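Local atomic coordinates of solute carrier family 15 member 1 (Mus musculus, PDB entry 5A9D), a protein that takes up di- and tripeptides together with protons in the small intestine, and carries an extracellular domain of immunoglobulin-like fold. Residues 3-17 with 65-79. Numbering follows the deposited sequence.
Sequences NQVQIKVLNIGNNNM and FEQGHRHTLLVWNPS
His-71 and Gln-6 meet near the start of the parallel pairing of strands 4-11 and 69-76. His-71 ND1 donates a hydrogen bond to Gln-6 O at 3.0 Å; the acceptor lies in the imidazole plane and also takes a weak bond from His-71 N, while NE2 accepts from Glu-66 N. Phe-65 covers one face of the imidazole; Ile-7 CD1 in turn lies over a face of the phenyl ring, 4.0 Å from its centroid. A leucine in place of His-71 would probably leave Gln-6 O with its weak backbone bond alone across this contact and Glu-66 N without its acceptor. The ladder continues through Lys-8, Leu-10 and Ile-12. Along the same buried face, Ile-7 CG2 meets Leu-73 CB at 3.9 Å, and Met-17 CE reaches Val-75 CB at 3.8 Å. The Gln-6 face is more polar: with CG anti to the carbonyl carbon (chi1 -78°), Gln-6 runs alongside Arg-70, and Gln-6 OE1 accepts from Arg-70 NE at 2.9 Å. The loose, more solvent-exposed part is the far end, where OD1 of the partly exposed Asn-77 accepts from Asn-14 N at 3.1 Å, from above the carbonyl plane. Strands 32-41 and 80-88 flank this central pair antiparallel, and Ile-50 of strand 49-52 packs on Leu-73, Val-75 and Met-17 from the facing sheet.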
loop_
_atom_site.group_PDB
_atom_site.type_symbol
_atom_site.label_atom_id
_atom_site.label_comp_id
_atom_site.label_asym_id
_atom_site.label_seq_id
_atom_site.Cartn_x
_atom_site.Cartn_y
_atom_site.Cartn_z
ATOM N N ASN A 3 -12.010 -6.800 12.614
ATOM C CA ASN A 3 -12.104 -8.189 12.157
ATOM C C ASN A 3 -12.822 -8.248 10.766
ATOM O O ASN A 3 -12.893 -9.331 10.145
ATOM C CB ASN A 3 -12.875 -8.997 13.247
ATOM C CG ASN A 3 -13.335 -10.409 12.930
ATOM O OD1 ASN A 3 -14.540 -10.720 12.950
ATOM N ND2 ASN A 3 -12.390 -11.318 12.740
ATOM N N GLN A 4 -13.361 -7.094 10.285
ATOM C CA GLN A 4 -14.106 -7.089 9.018
ATOM C C GLN A 4 -13.240 -6.698 7.800
ATOM O O GLN A 4 -12.319 -5.878 7.888
ATOM C CB GLN A 4 -15.415 -6.274 9.084
ATOM C CG GLN A 4 -15.270 -4.748 9.019
ATOM C CD GLN A 4 -16.584 -3.984 9.034
ATOM O OE1 GLN A 4 -16.828 -3.086 8.207
ATOM N NE2 GLN A 4 -17.480 -4.342 9.956
ATOM N N VAL A 5 -13.494 -7.381 6.704
ATOM C CA VAL A 5 -12.797 -7.210 5.437
ATOM C C VAL A 5 -13.807 -6.571 4.470
ATOM O O VAL A 5 -14.949 -7.032 4.385
ATOM C CB VAL A 5 -12.275 -8.596 4.949
ATOM C CG1 VAL A 5 -11.893 -8.576 3.468
ATOM C CG2 VAL A 5 -11.079 -9.041 5.797
ATOM N N GLN A 6 -13.428 -5.454 3.831
ATOM C CA GLN A 6 -14.311 -4.800 2.864
ATOM C C GLN A 6 -13.762 -5.070 1.471
ATOM O O GLN A 6 -12.556 -4.932 1.232
ATOM C CB GLN A 6 -14.461 -3.308 3.135
ATOM C CG GLN A 6 -15.427 -2.966 4.290
ATOM C CD GLN A 6 -15.511 -1.474 4.573
ATOM O OE1 GLN A 6 -15.281 -0.644 3.704
ATOM N NE2 GLN A 6 -15.816 -1.074 5.804
ATOM N N ILE A 7 -14.637 -5.543 0.569
ATOM C CA ILE A 7 -14.268 -5.885 -0.803
ATOM C C ILE A 7 -15.254 -5.278 -1.806
ATOM O O ILE A 7 -16.454 -5.498 -1.722
ATOM C CB ILE A 7 -14.172 -7.433 -1.016
ATOM C CG1 ILE A 7 -13.289 -8.107 0.060
ATOM C CG2 ILE A 7 -13.683 -7.774 -2.455
ATOM C CD1 ILE A 7 -13.402 -9.660 0.184
ATOM N N LYS A 8 -14.703 -4.604 -2.805
ATOM C CA LYS A 8 -15.426 -4.037 -3.946
ATOM C C LYS A 8 -14.923 -4.837 -5.139
ATOM O O LYS A 8 -13.749 -5.181 -5.185
ATOM C CB LYS A 8 -15.061 -2.547 -4.105
ATOM C CG LYS A 8 -15.552 -1.856 -5.363
ATOM C CD LYS A 8 -14.496 -0.857 -5.739
ATOM C CE LYS A 8 -14.998 0.545 -5.785
ATOM N NZ LYS A 8 -13.864 1.488 -5.753
ATOM N N VAL A 9 -15.793 -5.170 -6.076
ATOM C CA VAL A 9 -15.360 -5.919 -7.268
ATOM C C VAL A 9 -15.413 -4.977 -8.464
ATOM O O VAL A 9 -16.391 -4.266 -8.622
ATOM C CB VAL A 9 -16.201 -7.193 -7.522
ATOM C CG1 VAL A 9 -15.642 -8.009 -8.715
ATOM C CG2 VAL A 9 -16.286 -8.052 -6.261
ATOM N N LEU A 10 -14.355 -4.965 -9.288
ATOM C CA LEU A 10 -14.322 -4.169 -10.499
ATOM C C LEU A 10 -13.946 -5.107 -11.643
ATOM O O LEU A 10 -12.860 -5.694 -11.670
ATOM C CB LEU A 10 -13.355 -2.950 -10.349
ATOM C CG LEU A 10 -12.916 -2.175 -11.615
ATOM C CD1 LEU A 10 -14.095 -1.517 -12.335
ATOM C CD2 LEU A 10 -11.896 -1.086 -11.275
ATOM N N ASN A 11 -14.885 -5.281 -12.555
ATOM C CA ASN A 11 -14.740 -6.099 -13.741
ATOM C C ASN A 11 -14.134 -5.247 -14.840
ATOM O O ASN A 11 -14.812 -4.378 -15.392
ATOM C CB ASN A 11 -16.103 -6.653 -14.157
ATOM C CG ASN A 11 -16.025 -7.596 -15.326
ATOM O OD1 ASN A 11 -14.984 -7.766 -15.940
ATOM N ND2 ASN A 11 -17.130 -8.212 -15.670
ATOM N N ILE A 12 -12.863 -5.513 -15.166
ATOM C CA ILE A 12 -12.094 -4.791 -16.182
ATOM C C ILE A 12 -11.864 -5.631 -17.453
ATOM O O ILE A 12 -11.045 -5.252 -18.292
ATOM C CB ILE A 12 -10.774 -4.212 -15.602
ATOM C CG1 ILE A 12 -9.825 -5.314 -15.062
ATOM C CG2 ILE A 12 -11.074 -3.173 -14.541
ATOM C CD1 ILE A 12 -8.420 -4.806 -14.685
ATOM N N GLY A 13 -12.592 -6.743 -17.582
ATOM C CA GLY A 13 -12.528 -7.614 -18.760
ATOM C C GLY A 13 -13.572 -7.221 -19.789
ATOM O O GLY A 13 -14.164 -6.149 -19.677
ATOM N N ASN A 14 -13.822 -8.070 -20.788
ATOM C CA ASN A 14 -14.782 -7.798 -21.869
ATOM C C ASN A 14 -16.088 -8.648 -21.805
ATOM O O ASN A 14 -16.821 -8.725 -22.785
ATOM C CB ASN A 14 -14.099 -7.957 -23.241
ATOM C CG ASN A 14 -13.543 -9.339 -23.500
ATOM O OD1 ASN A 14 -13.908 -10.331 -22.842
ATOM N ND2 ASN A 14 -12.637 -9.436 -24.473
ATOM N N ASN A 15 -16.357 -9.294 -20.664
ATOM C CA ASN A 15 -17.565 -10.112 -20.538
ATOM C C ASN A 15 -18.125 -10.076 -19.097
ATOM O O ASN A 15 -17.520 -9.486 -18.201
ATOM C CB ASN A 15 -17.293 -11.574 -21.028
ATOM C CG ASN A 15 -16.379 -12.432 -20.156
ATOM O OD1 ASN A 15 -15.753 -11.987 -19.178
ATOM N ND2 ASN A 15 -16.251 -13.696 -20.517
ATOM N N ASN A 16 -19.274 -10.737 -18.889
ATOM C CA ASN A 16 -19.887 -10.873 -17.578
ATOM C C ASN A 16 -19.040 -11.792 -16.712
ATOM O O ASN A 16 -18.617 -12.832 -17.176
ATOM C CB ASN A 16 -21.287 -11.478 -17.703
ATOM C CG ASN A 16 -22.330 -10.546 -18.269
ATOM O OD1 ASN A 16 -22.137 -9.331 -18.402
ATOM N ND2 ASN A 16 -23.446 -11.112 -18.652
ATOM N N MET A 17 -18.793 -11.404 -15.457
ATOM C CA MET A 17 -18.036 -12.235 -14.537
ATOM C C MET A 17 -18.751 -12.308 -13.231
ATOM O O MET A 17 -19.437 -11.358 -12.850
ATOM C CB MET A 17 -16.604 -11.714 -14.354
ATOM C CG MET A 17 -15.757 -11.967 -15.569
ATOM S SD MET A 17 -14.060 -11.495 -15.299
ATOM C CE MET A 17 -13.516 -12.916 -14.329
ATOM N N PHE A 65 -6.434 -11.118 2.085
ATOM C CA PHE A 65 -7.307 -10.061 2.573
ATOM C C PHE A 65 -6.945 -9.748 4.004
ATOM O O PHE A 65 -6.821 -10.657 4.810
ATOM C CB PHE A 65 -8.777 -10.414 2.450
ATOM C CG PHE A 65 -9.230 -10.604 1.029
ATOM C CD1 PHE A 65 -9.534 -9.512 0.228
ATOM C CD2 PHE A 65 -9.356 -11.879 0.491
ATOM C CE1 PHE A 65 -9.952 -9.693 -1.092
ATOM C CE2 PHE A 65 -9.755 -12.059 -0.827
ATOM C CZ PHE A 65 -10.076 -10.970 -1.607
ATOM N N GLU A 66 -6.736 -8.478 4.317
ATOM C CA GLU A 66 -6.397 -8.051 5.667
ATOM C C GLU A 66 -7.622 -7.539 6.392
ATOM O O GLU A 66 -8.372 -6.718 5.850
ATOM C CB GLU A 66 -5.319 -6.961 5.652
ATOM C CG GLU A 66 -3.971 -7.396 5.136
ATOM C CD GLU A 66 -2.867 -6.439 5.538
ATOM O OE1 GLU A 66 -2.702 -5.396 4.863
ATOM O OE2 GLU A 66 -2.243 -6.687 6.598
ATOM N N GLN A 67 -7.812 -7.972 7.633
ATOM C CA GLN A 67 -8.949 -7.458 8.410
ATOM C C GLN A 67 -8.718 -5.981 8.761
ATOM O O GLN A 67 -7.571 -5.540 8.882
ATOM C CB GLN A 67 -9.260 -8.317 9.653
ATOM C CG GLN A 67 -8.039 -8.687 10.488
ATOM C CD GLN A 67 -8.306 -9.896 11.330
ATOM O OE1 GLN A 67 -9.139 -9.877 12.233
ATOM N NE2 GLN A 67 -7.568 -10.966 11.089
ATOM N N GLY A 68 -9.813 -5.224 8.796
ATOM C CA GLY A 68 -9.789 -3.791 9.053
ATOM C C GLY A 68 -9.465 -2.976 7.818
ATOM O O GLY A 68 -9.342 -1.748 7.904
ATOM N N HIS A 69 -9.327 -3.660 6.645
ATOM C CA HIS A 69 -8.978 -3.015 5.387
ATOM C C HIS A 69 -9.983 -3.197 4.274
ATOM O O HIS A 69 -10.724 -4.184 4.253
ATOM C CB HIS A 69 -7.596 -3.496 4.907
ATOM C CG HIS A 69 -6.480 -3.091 5.819
ATOM N ND1 HIS A 69 -6.306 -3.690 7.069
ATOM C CD2 HIS A 69 -5.505 -2.176 5.634
ATOM C CE1 HIS A 69 -5.254 -3.095 7.606
ATOM N NE2 HIS A 69 -4.738 -2.187 6.776
ATOM N N ARG A 70 -9.999 -2.246 3.340
ATOM C CA ARG A 70 -10.782 -2.288 2.115
ATOM C C ARG A 70 -9.891 -2.817 1.015
ATOM O O ARG A 70 -8.675 -2.660 1.060
ATOM C CB ARG A 70 -11.281 -0.914 1.677
ATOM C CG ARG A 70 -12.374 -0.351 2.506
ATOM C CD ARG A 70 -12.612 1.048 2.038
ATOM N NE ARG A 70 -13.739 1.642 2.737
ATOM C CZ ARG A 70 -14.089 2.916 2.632
ATOM N NH1 ARG A 70 -13.423 3.734 1.817
ATOM N NH2 ARG A 70 -15.119 3.383 3.325
ATOM N N HIS A 71 -10.513 -3.433 0.021
ATOM C CA HIS A 71 -9.811 -4.005 -1.102
ATOM C C HIS A 71 -10.641 -3.843 -2.350
ATOM O O HIS A 71 -11.868 -3.889 -2.287
ATOM C CB HIS A 71 -9.597 -5.517 -0.885
ATOM C CG HIS A 71 -8.984 -5.881 0.439
ATOM N ND1 HIS A 71 -9.751 -5.918 1.603
ATOM C CD2 HIS A 71 -7.709 -6.229 0.739
ATOM C CE1 HIS A 71 -8.907 -6.237 2.575
ATOM N NE2 HIS A 71 -7.674 -6.454 2.102
ATOM N N THR A 72 -9.971 -3.755 -3.503
ATOM C CA THR A 72 -10.653 -3.804 -4.789
ATOM C C THR A 72 -10.217 -5.113 -5.414
ATOM O O THR A 72 -9.028 -5.306 -5.649
ATOM C CB THR A 72 -10.326 -2.605 -5.685
ATOM O OG1 THR A 72 -10.977 -1.488 -5.123
ATOM C CG2 THR A 72 -10.843 -2.780 -7.148
ATOM N N LEU A 73 -11.174 -6.008 -5.659
ATOM C CA LEU A 73 -10.920 -7.240 -6.355
ATOM C C LEU A 73 -11.092 -6.947 -7.855
ATOM O O LEU A 73 -12.224 -6.775 -8.353
ATOM C CB LEU A 73 -11.850 -8.377 -5.874
ATOM C CG LEU A 73 -11.707 -9.751 -6.602
ATOM C CD1 LEU A 73 -10.309 -10.390 -6.389
ATOM C CD2 LEU A 73 -12.801 -10.721 -6.162
ATOM N N LEU A 74 -9.965 -6.835 -8.571
ATOM C CA LEU A 74 -10.012 -6.609 -10.012
ATOM C C LEU A 74 -10.228 -7.971 -10.643
ATOM O O LEU A 74 -9.566 -8.913 -10.231
ATOM C CB LEU A 74 -8.694 -6.015 -10.554
ATOM C CG LEU A 74 -8.302 -4.598 -10.148
ATOM C CD1 LEU A 74 -6.939 -4.264 -10.717
ATOM C CD2 LEU A 74 -9.301 -3.571 -10.679
ATOM N N VAL A 75 -11.209 -8.099 -11.570
ATOM C CA VAL A 75 -11.483 -9.362 -12.281
ATOM C C VAL A 75 -11.495 -9.102 -13.803
ATOM O O VAL A 75 -11.931 -8.027 -14.243
ATOM C CB VAL A 75 -12.758 -10.129 -11.791
ATOM C CG1 VAL A 75 -12.640 -10.536 -10.315
ATOM C CG2 VAL A 75 -14.046 -9.319 -12.016
ATOM N N TRP A 76 -11.013 -10.062 -14.596
ATOM C CA TRP A 76 -10.996 -9.975 -16.059
ATOM C C TRP A 76 -10.990 -11.374 -16.675
ATOM O O TRP A 76 -10.721 -12.352 -15.978
ATOM C CB TRP A 76 -9.868 -9.064 -16.612
ATOM C CG TRP A 76 -8.463 -9.526 -16.351
ATOM C CD1 TRP A 76 -7.631 -10.140 -17.239
ATOM C CD2 TRP A 76 -7.685 -9.302 -15.160
ATOM N NE1 TRP A 76 -6.394 -10.330 -16.675
ATOM C CE2 TRP A 76 -6.408 -9.855 -15.386
ATOM C CE3 TRP A 76 -7.961 -8.718 -13.905
ATOM C CZ2 TRP A 76 -5.412 -9.871 -14.405
ATOM C CZ3 TRP A 76 -6.973 -8.709 -12.941
ATOM C CH2 TRP A 76 -5.717 -9.298 -13.184
ATOM N N ASN A 77 -11.368 -11.470 -17.939
ATOM C CA ASN A 77 -11.448 -12.734 -18.674
ATOM C C ASN A 77 -10.052 -13.281 -19.062
ATOM O O ASN A 77 -9.196 -12.479 -19.461
ATOM C CB ASN A 77 -12.338 -12.550 -19.909
ATOM C CG ASN A 77 -11.780 -11.592 -20.942
ATOM O OD1 ASN A 77 -11.691 -10.375 -20.724
ATOM N ND2 ASN A 77 -11.385 -12.129 -22.095
ATOM N N PRO A 78 -9.758 -14.610 -18.953
ATOM C CA PRO A 78 -10.602 -15.737 -18.512
ATOM C C PRO A 78 -10.380 -16.134 -17.041
ATOM O O PRO A 78 -9.461 -16.895 -16.740
ATOM C CB PRO A 78 -10.159 -16.866 -19.455
ATOM C CG PRO A 78 -8.728 -16.500 -19.889
ATOM C CD PRO A 78 -8.433 -15.111 -19.363
ATOM N N SER A 79 -11.248 -15.660 -16.143
ATOM C CA SER A 79 -11.214 -15.911 -14.689
ATOM C C SER A 79 -9.879 -15.473 -14.023
ATOM O O SER A 79 -9.295 -16.204 -13.215
ATOM C CB SER A 79 -11.584 -17.357 -14.365
ATOM O OG SER A 79 -12.916 -17.621 -14.786
#